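Local coordinates for alpha-catenin-like protein hmp-1 (Caenorhabditis elegans, PDB 5XA5) that links cadherin–beta-catenin complexes to actin filaments at cell junctions and is required for cell migration and shape change during embryonic body enclosure and elongation, at residues 65-70 against 93-97; 153-157 against 251-255; 159-163 against 175-179. All coordinates share one frame; numbering follows the deposited sequence.

Contact 1 (65-70 against 93-97); sequences FLQTGS and LGAVQ
Leu-93 plugs into a hole formed by Phe-65, Leu-66, Gly-69 and Ser-70, a knobs-into-holes contact between antiparallel helices in the all-helical N-terminal part of this vinculin/alpha-catenin family protein. The segment axes run at 170° to each other and come within 10.4 Å. Two branches divide the knob's work. CD1 of Leu-93 lies between Phe-65 and Leu-66, 3.8 Å from Phe-65 CE2 and 3.9 Å from Leu-66 CD2, while CD2 reaches the Gly-69/Ser-70 backbone, 3.7 Å from Ser-70 N. Both branches are carried in by a CG that stands trans to the backbone nitrogen (chi1 -164°). Gly-69 contributes backbone alone to the floor, so the leucine can rest close to the helix itself.

A turn further along, Val-96 crosses the aromatic side chain at about a right angle, its CG1 3.8 Å from Phe-65 CD2; the methyl reaches the ring obliquely. Phe-65 thus bridges Leu-93 and Val-96, and all three lean on helix 117-165 as well, through Val-134, Phe-137 and Leu-130, which makes this the buried side of the pair. Toward solvent, Leu-66 lies across the aliphatic base of Gln-97, again nearly perpendicular, with CD1 3.7 Å from Gln-97 CB. The glutamine chain stays extended, and its CG and NE2 also pass close to the same leucine methyl.

No hydrogen bond joins the two segments; the polar detail is internal to helix 51-74. Leu-66 O accepts from Ser-70 N at 3.0 Å and from Ser-70 OG at 2.6 Å, the two donors arriving from opposite faces of the carbonyl plane.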
loop_
_atom_site.group_PDB
_atom_site.type_symbol
_atom_site.label_atom_id
_atom_site.label_comp_id
_atom_site.label_asym_id
_atom_site.label_seq_id
_atom_site.Cartn_x
_atom_site.Cartn_y
_atom_site.Cartn_z
ATOM N N PHE A 65 -2.005 11.484 13.284
ATOM C CA PHE A 65 -2.183 10.894 11.961
ATOM C C PHE A 65 -1.331 11.661 10.943
ATOM O O PHE A 65 -0.648 11.067 10.100
ATOM C CB PHE A 65 -3.668 10.903 11.556
ATOM C CG PHE A 65 -3.963 10.123 10.301
ATOM C CD1 PHE A 65 -4.388 8.808 10.372
ATOM C CD2 PHE A 65 -3.814 10.709 9.054
ATOM C CE1 PHE A 65 -4.659 8.084 9.218
ATOM C CE2 PHE A 65 -4.064 9.986 7.890
ATOM C CZ PHE A 65 -4.492 8.675 7.973
ATOM N N LEU A 66 -1.361 12.987 11.030
ATOM C CA LEU A 66 -0.604 13.810 10.104
ATOM C C LEU A 66 0.896 13.617 10.295
ATOM O O LEU A 66 1.645 13.593 9.323
ATOM C CB LEU A 66 -0.978 15.288 10.267
ATOM C CG LEU A 66 -2.449 15.598 9.987
ATOM C CD1 LEU A 66 -2.721 17.082 10.129
ATOM C CD2 LEU A 66 -2.855 15.117 8.598
ATOM N N GLN A 67 1.328 13.460 11.545
ATOM C CA GLN A 67 2.749 13.308 11.838
ATOM C C GLN A 67 3.267 11.968 11.336
ATOM O O GLN A 67 4.306 11.901 10.680
ATOM C CB GLN A 67 3.016 13.449 13.340
ATOM C CG GLN A 67 2.863 14.861 13.865
ATOM C CD GLN A 67 2.844 14.912 15.380
ATOM O OE1 GLN A 67 3.180 13.934 16.050
ATOM N NE2 GLN A 67 2.458 16.060 15.929
ATOM N N THR A 68 2.542 10.901 11.643
ATOM C CA THR A 68 2.921 9.560 11.224
ATOM C C THR A 68 2.859 9.445 9.700
ATOM O O THR A 68 3.741 8.849 9.053
ATOM C CB THR A 68 2.010 8.516 11.892
ATOM O OG1 THR A 68 2.203 8.573 13.309
ATOM C CG2 THR A 68 2.327 7.111 11.385
ATOM N N GLY A 69 1.810 10.027 9.122
ATOM C CA GLY A 69 1.648 10.053 7.676
ATOM C C GLY A 69 2.821 10.724 6.980
ATOM O O GLY A 69 3.329 10.210 5.983
ATOM N N SER A 70 3.259 11.870 7.503
ATOM C CA SER A 70 4.408 12.583 6.936
ATOM C C SER A 70 5.686 11.763 7.013
ATOM O O SER A 70 6.468 11.725 6.062
ATOM C CB SER A 70 4.627 13.927 7.648
ATOM O OG SER A 70 3.425 14.661 7.736
ATOM N N LEU A 93 -3.029 13.541 2.131
ATOM C CA LEU A 93 -2.835 13.801 3.552
ATOM C C LEU A 93 -3.383 15.180 3.906
ATOM O O LEU A 93 -3.915 15.385 4.996
ATOM C CB LEU A 93 -1.357 13.704 3.929
ATOM C CG LEU A 93 -1.044 13.579 5.421
ATOM C CD1 LEU A 93 -1.742 12.354 6.025
ATOM C CD2 LEU A 93 0.454 13.521 5.655
ATOM N N GLY A 94 -3.241 16.122 2.975
ATOM C CA GLY A 94 -3.764 17.462 3.161
ATOM C C GLY A 94 -5.275 17.460 3.285
ATOM O O GLY A 94 -5.848 18.252 4.020
ATOM N N ALA A 95 -5.926 16.549 2.569
ATOM C CA ALA A 95 -7.379 16.445 2.646
ATOM C C ALA A 95 -7.812 15.954 4.026
ATOM O O ALA A 95 -8.878 16.333 4.518
ATOM C CB ALA A 95 -7.908 15.525 1.556
ATOM N N VAL A 96 -6.985 15.121 4.657
ATOM C CA VAL A 96 -7.238 14.699 6.032
ATOM C C VAL A 96 -7.072 15.879 6.993
ATOM O O VAL A 96 -7.895 16.082 7.889
ATOM C CB VAL A 96 -6.311 13.532 6.456
ATOM C CG1 VAL A 96 -6.501 13.191 7.925
ATOM C CG2 VAL A 96 -6.600 12.300 5.608
ATOM N N GLN A 97 -6.026 16.672 6.792
ATOM C CA GLN A 97 -5.806 17.847 7.628
ATOM C C GLN A 97 -6.982 18.813 7.535
ATOM O O GLN A 97 -7.442 19.344 8.549
ATOM C CB GLN A 97 -4.508 18.547 7.218
ATOM C CG GLN A 97 -4.164 19.791 8.033
ATOM C CD GLN A 97 -2.831 20.382 7.607
ATOM O OE1 GLN A 97 -2.604 20.641 6.425
ATOM N NE2 GLN A 97 -1.932 20.569 8.566
#

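Contact 2 (153-157 against 251-255); sequences VDEVR and LNALE
Arg-157 leaves its helix with CG trans to the backbone nitrogen (chi1 -180°) and bends at chi3 (-76°), which turns the guanidinium past Leu-251 toward Asn-252 and Glu-255. The extended chain of Glu-255 comes to meet it at about a right angle. NH2 carries the contact: it donates to Asn-252 OD1 at 3.1 Å (N-H...O 141°) and makes a weak bond, part of a salt bridge, to Glu-255 OE1 at 3.2 Å. NH2 lies in the amide's carbonyl plane, although OD1 is tilted out of the guanidinium plane. On its own helix the arginine also pairs with Asp-154, whose carboxylate meets the guanidinium at its edge. This shared positive charge probably offsets the closeness of Asp-154 OD1 and Glu-255 OE1, 4.1 Å apart. One water spans Arg-157 NE and Asn-252 OD1, while another lies between the two carboxylates.

Beneath this network, Leu-251 CD2 packs 3.8 Å from Val-156 CG1 and 4.0 Å from Val-153 CG1. The apolar layer continues into the core of the four-helix bundle formed with helices 169-196 and 200-229: Val-153 and Val-156 lean on Leu-186 and Leu-179 of the former, Leu-251 and Leu-254 on Leu-213 and Leu-206 of the latter.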
loop_
_atom_site.group_PDB
_atom_site.type_symbol
_atom_site.label_atom_id
_atom_site.label_comp_id
_atom_site.label_asym_id
_atom_site.label_seq_id
_atom_site.Cartn_x
_atom_site.Cartn_y
_atom_site.Cartn_z
ATOM N N VAL A 153 10.588 -5.368 -9.106
ATOM C CA VAL A 153 10.505 -6.162 -10.344
ATOM C C VAL A 153 11.389 -5.566 -11.436
ATOM O O VAL A 153 12.088 -6.298 -12.147
ATOM C CB VAL A 153 9.049 -6.241 -10.858
ATOM C CG1 VAL A 153 8.950 -7.010 -12.201
ATOM C CG2 VAL A 153 8.169 -6.879 -9.809
ATOM N N ASP A 154 11.365 -4.244 -11.580
ATOM C CA ASP A 154 12.176 -3.575 -12.593
ATOM C C ASP A 154 13.669 -3.765 -12.341
ATOM O O ASP A 154 14.472 -3.855 -13.270
ATOM C CB ASP A 154 11.877 -2.072 -12.617
ATOM C CG ASP A 154 10.479 -1.750 -13.106
ATOM O OD1 ASP A 154 9.879 -2.574 -13.828
ATOM O OD2 ASP A 154 9.984 -0.652 -12.775
ATOM N N GLU A 155 14.041 -3.773 -11.066
ATOM C CA GLU A 155 15.438 -3.959 -10.695
ATOM C C GLU A 155 15.887 -5.364 -11.094
ATOM O O GLU A 155 16.966 -5.533 -11.656
ATOM C CB GLU A 155 15.618 -3.741 -9.182
ATOM C CG GLU A 155 17.056 -3.834 -8.702
ATOM C CD GLU A 155 17.155 -3.747 -7.187
ATOM O OE1 GLU A 155 16.431 -4.499 -6.505
ATOM O OE2 GLU A 155 17.947 -2.924 -6.682
ATOM N N VAL A 156 15.054 -6.361 -10.798
ATOM C CA VAL A 156 15.337 -7.747 -11.207
ATOM C C VAL A 156 15.431 -7.818 -12.729
ATOM O O VAL A 156 16.331 -8.440 -13.295
ATOM C CB VAL A 156 14.268 -8.713 -10.697
ATOM C CG1 VAL A 156 14.408 -10.090 -11.329
ATOM C CG2 VAL A 156 14.376 -8.815 -9.186
ATOM N N ARG A 157 14.510 -7.148 -13.412
ATOM C CA ARG A 157 14.514 -7.162 -14.874
ATOM C C ARG A 157 15.821 -6.614 -15.447
ATOM O O ARG A 157 16.371 -7.170 -16.395
ATOM C CB ARG A 157 13.319 -6.358 -15.400
ATOM C CG ARG A 157 13.185 -6.289 -16.905
ATOM C CD ARG A 157 12.046 -5.339 -17.273
ATOM N NE ARG A 157 10.734 -5.965 -17.055
ATOM C CZ ARG A 157 9.813 -5.557 -16.191
ATOM N NH1 ARG A 157 10.013 -4.493 -15.416
ATOM N NH2 ARG A 157 8.674 -6.226 -16.111
ATOM N N LEU A 251 8.264 -11.782 -15.374
ATOM C CA LEU A 251 8.395 -10.450 -14.775
ATOM C C LEU A 251 7.236 -9.573 -15.222
ATOM O O LEU A 251 6.642 -8.874 -14.399
ATOM C CB LEU A 251 9.726 -9.810 -15.154
ATOM C CG LEU A 251 10.938 -10.542 -14.569
ATOM C CD1 LEU A 251 12.201 -10.113 -15.292
ATOM C CD2 LEU A 251 11.065 -10.298 -13.078
ATOM N N ASN A 252 6.907 -9.619 -16.513
ATOM C CA ASN A 252 5.744 -8.885 -17.008
ATOM C C ASN A 252 4.458 -9.344 -16.335
ATOM O O ASN A 252 3.566 -8.538 -16.072
ATOM C CB ASN A 252 5.610 -9.028 -18.524
ATOM C CG ASN A 252 6.744 -8.373 -19.256
ATOM O OD1 ASN A 252 7.512 -7.614 -18.671
ATOM N ND2 ASN A 252 6.862 -8.658 -20.546
ATOM N N ALA A 253 4.360 -10.643 -16.075
ATOM C CA ALA A 253 3.182 -11.181 -15.393
ATOM C C ALA A 253 3.051 -10.645 -13.964
ATOM O O ALA A 253 1.948 -10.268 -13.536
ATOM C CB ALA A 253 3.224 -12.704 -15.402
ATOM N N LEU A 254 4.160 -10.599 -13.225
ATOM C CA LEU A 254 4.141 -10.023 -11.883
ATOM C C LEU A 254 3.660 -8.585 -11.929
ATOM O O LEU A 254 2.795 -8.182 -11.155
ATOM C CB LEU A 254 5.527 -10.074 -11.229
ATOM C CG LEU A 254 6.058 -11.432 -10.763
ATOM C CD1 LEU A 254 7.539 -11.348 -10.394
ATOM C CD2 LEU A 254 5.285 -11.960 -9.588
ATOM N N GLU A 255 4.236 -7.797 -12.829
ATOM C CA GLU A 255 3.855 -6.391 -12.931
ATOM C C GLU A 255 2.386 -6.227 -13.322
ATOM O O GLU A 255 1.680 -5.415 -12.734
ATOM C CB GLU A 255 4.746 -5.672 -13.951
ATOM C CG GLU A 255 4.492 -4.170 -14.047
ATOM C CD GLU A 255 5.567 -3.438 -14.846
ATOM O OE1 GLU A 255 6.431 -4.109 -15.452
ATOM O OE2 GLU A 255 5.544 -2.187 -14.867
HETATM O O HOH W 1 7.845 -0.838 -14.614
HETATM O O HOH W 2 10.351 -8.453 -18.592
#

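Contact 3 (159-163 against 175-179); sequences TAHQM and LYNLL
Helices 117-165 and 169-196 form an antiparallel hairpin here, crossing at -160° with segment axes 9.4 Å apart, and the CA atoms of Met-163 and Leu-175 come within 5.7 Å of each other. Leu-175 drives between Gln-162 and Met-163. Its CD1 lies against the backbone, 3.5 Å from Gln-162 O, and its CD2 meets the side of the extended glutamine, 3.7 Å from Gln-162 OE1; the two side chains cross at nearly a right angle.

One turn away, Thr-159 and Leu-179 overlap antiparallel. The methyl of Thr-159 lies trans to the backbone nitrogen, directed at the opposing helix, where CG2 is 3.7 Å from Leu-175 O. Leu-179 CD1 in turn covers Thr-159 CB at 3.7 Å. At the other end Met-163 runs parallel to Tyr-176 before its chain bends at chi3 (73°) and brings CE to Leu-179 CD2. SD sits 3.7 Å from Tyr-176 CB and 5.0 Å from the ring centroid, an oblique Met-aromatic contact. Tyr-176 also stacks on Tyr-221 of helix 200-229.

Between the two segments the chemistry is apolar. Thr-159 OG1 bonds to Gln-182 of helix 169-196, just past the segment, and to Glu-155 O of its own helix; Gln-162 NE2 bonds to Glu-158. Cohesion between the segments therefore rests on shape and dispersion, with sulfur and aromatic groups on the side facing helix 200-229.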
loop_
_atom_site.group_PDB
_atom_site.type_symbol
_atom_site.label_atom_id
_atom_site.label_comp_id
_atom_site.label_asym_id
_atom_site.label_seq_id
_atom_site.Cartn_x
_atom_site.Cartn_y
_atom_site.Cartn_z
ATOM N N THR A 159 18.844 -6.340 -13.885
ATOM C CA THR A 159 19.948 -7.231 -13.580
ATOM C C THR A 159 19.959 -8.429 -14.525
ATOM O O THR A 159 21.019 -8.800 -15.038
ATOM C CB THR A 159 19.888 -7.685 -12.110
ATOM O OG1 THR A 159 19.916 -6.524 -11.270
ATOM C CG2 THR A 159 21.091 -8.570 -11.780
ATOM N N ALA A 160 18.786 -9.005 -14.790
ATOM C CA ALA A 160 18.687 -10.107 -15.754
ATOM C C ALA A 160 19.098 -9.660 -17.143
ATOM O O ALA A 160 19.736 -10.416 -17.887
ATOM C CB ALA A 160 17.289 -10.669 -15.789
ATOM N N HIS A 161 18.702 -8.443 -17.522
ATOM C CA HIS A 161 19.103 -7.888 -18.805
ATOM C C HIS A 161 20.625 -7.871 -18.924
ATOM O O HIS A 161 21.199 -8.303 -19.943
ATOM C CB HIS A 161 18.548 -6.461 -18.966
ATOM C CG HIS A 161 18.824 -5.840 -20.311
ATOM N ND1 HIS A 161 17.862 -5.724 -21.276
ATOM C CD2 HIS A 161 19.965 -5.314 -20.832
ATOM C CE1 HIS A 161 18.388 -5.144 -22.355
ATOM N NE2 HIS A 161 19.656 -4.905 -22.112
ATOM N N GLN A 162 21.275 -7.360 -17.877
ATOM C CA GLN A 162 22.722 -7.255 -17.885
ATOM C C GLN A 162 23.358 -8.634 -17.920
ATOM O O GLN A 162 24.392 -8.815 -18.577
ATOM C CB GLN A 162 23.203 -6.460 -16.663
ATOM C CG GLN A 162 22.914 -4.984 -16.793
ATOM C CD GLN A 162 23.282 -4.213 -15.544
ATOM O OE1 GLN A 162 24.282 -4.514 -14.901
ATOM N NE2 GLN A 162 22.504 -3.180 -15.227
ATOM N N MET A 163 22.730 -9.604 -17.242
ATOM C CA MET A 163 23.282 -10.952 -17.227
ATOM C C MET A 163 23.271 -11.558 -18.630
ATOM O O MET A 163 24.271 -12.164 -19.070
ATOM C CB MET A 163 22.518 -11.838 -16.233
ATOM C CG MET A 163 23.215 -13.163 -15.989
ATOM S SD MET A 163 22.449 -14.164 -14.697
ATOM C CE MET A 163 20.954 -14.708 -15.527
ATOM N N LEU A 175 26.793 -11.071 -11.768
ATOM C CA LEU A 175 25.428 -10.597 -11.939
ATOM C C LEU A 175 24.428 -11.602 -11.368
ATOM O O LEU A 175 23.441 -11.195 -10.785
ATOM C CB LEU A 175 25.128 -10.314 -13.414
ATOM C CG LEU A 175 25.846 -9.055 -13.915
ATOM C CD1 LEU A 175 25.836 -9.049 -15.439
ATOM C CD2 LEU A 175 25.166 -7.804 -13.374
ATOM N N TYR A 176 24.690 -12.902 -11.491
ATOM C CA TYR A 176 23.733 -13.841 -10.930
ATOM C C TYR A 176 23.812 -13.785 -9.405
ATOM O O TYR A 176 22.793 -13.933 -8.739
ATOM C CB TYR A 176 23.935 -15.280 -11.440
ATOM C CG TYR A 176 22.786 -16.183 -11.005
ATOM C CD1 TYR A 176 21.474 -15.851 -11.327
ATOM C CD2 TYR A 176 23.010 -17.356 -10.281
ATOM C CE1 TYR A 176 20.409 -16.639 -10.927
ATOM C CE2 TYR A 176 21.934 -18.172 -9.884
ATOM C CZ TYR A 176 20.644 -17.800 -10.215
ATOM O OH TYR A 176 19.566 -18.577 -9.823
ATOM N N ASN A 177 24.992 -13.529 -8.841
ATOM C CA ASN A 177 25.047 -13.331 -7.385
ATOM C C ASN A 177 24.114 -12.198 -6.926
ATOM O O ASN A 177 23.446 -12.304 -5.900
ATOM C CB ASN A 177 26.478 -13.047 -6.938
ATOM C CG ASN A 177 27.248 -14.313 -6.631
ATOM O OD1 ASN A 177 26.659 -15.380 -6.429
ATOM N ND2 ASN A 177 28.574 -14.207 -6.607
ATOM N N LEU A 178 24.059 -11.122 -7.699
ATOM C CA LEU A 178 23.170 -10.005 -7.390
ATOM C C LEU A 178 21.723 -10.431 -7.588
ATOM O O LEU A 178 20.876 -10.178 -6.749
ATOM C CB LEU A 178 23.488 -8.777 -8.262
ATOM C CG LEU A 178 24.781 -8.007 -7.971
ATOM C CD1 LEU A 178 25.080 -6.979 -9.078
ATOM C CD2 LEU A 178 24.720 -7.324 -6.617
ATOM N N LEU A 179 21.450 -11.102 -8.698
ATOM C CA LEU A 179 20.100 -11.524 -9.013
ATOM C C LEU A 179 19.515 -12.450 -7.942
ATOM O O LEU A 179 18.336 -12.359 -7.624
ATOM C CB LEU A 179 20.088 -12.226 -10.379
ATOM C CG LEU A 179 18.737 -12.334 -11.056
ATOM C CD1 LEU A 179 18.200 -10.954 -11.426
ATOM C CD2 LEU A 179 18.805 -13.218 -12.308
#

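In the fold
After helix 23-36, helix 51-74 turns back through a short connection into helix 83-112, and contact 1 closes that hairpin. The chain then enters the long helix 117-165, which supports contact 1 on one side of the chain's centre and extends to the other, where contacts 2 and 3 lie. Contact 3 closes the short linker into helix 169-196. After helix 200-229, helix 234-258 returns to the long helix at contact 2, whose wide loop encloses contact 3. These two touch, with Val-156 O 3.6 Å from Leu-179 CD1, whereas the nearest atoms of contacts 1 and 2 are about 23 Å apart. The long helix thus connects both regions.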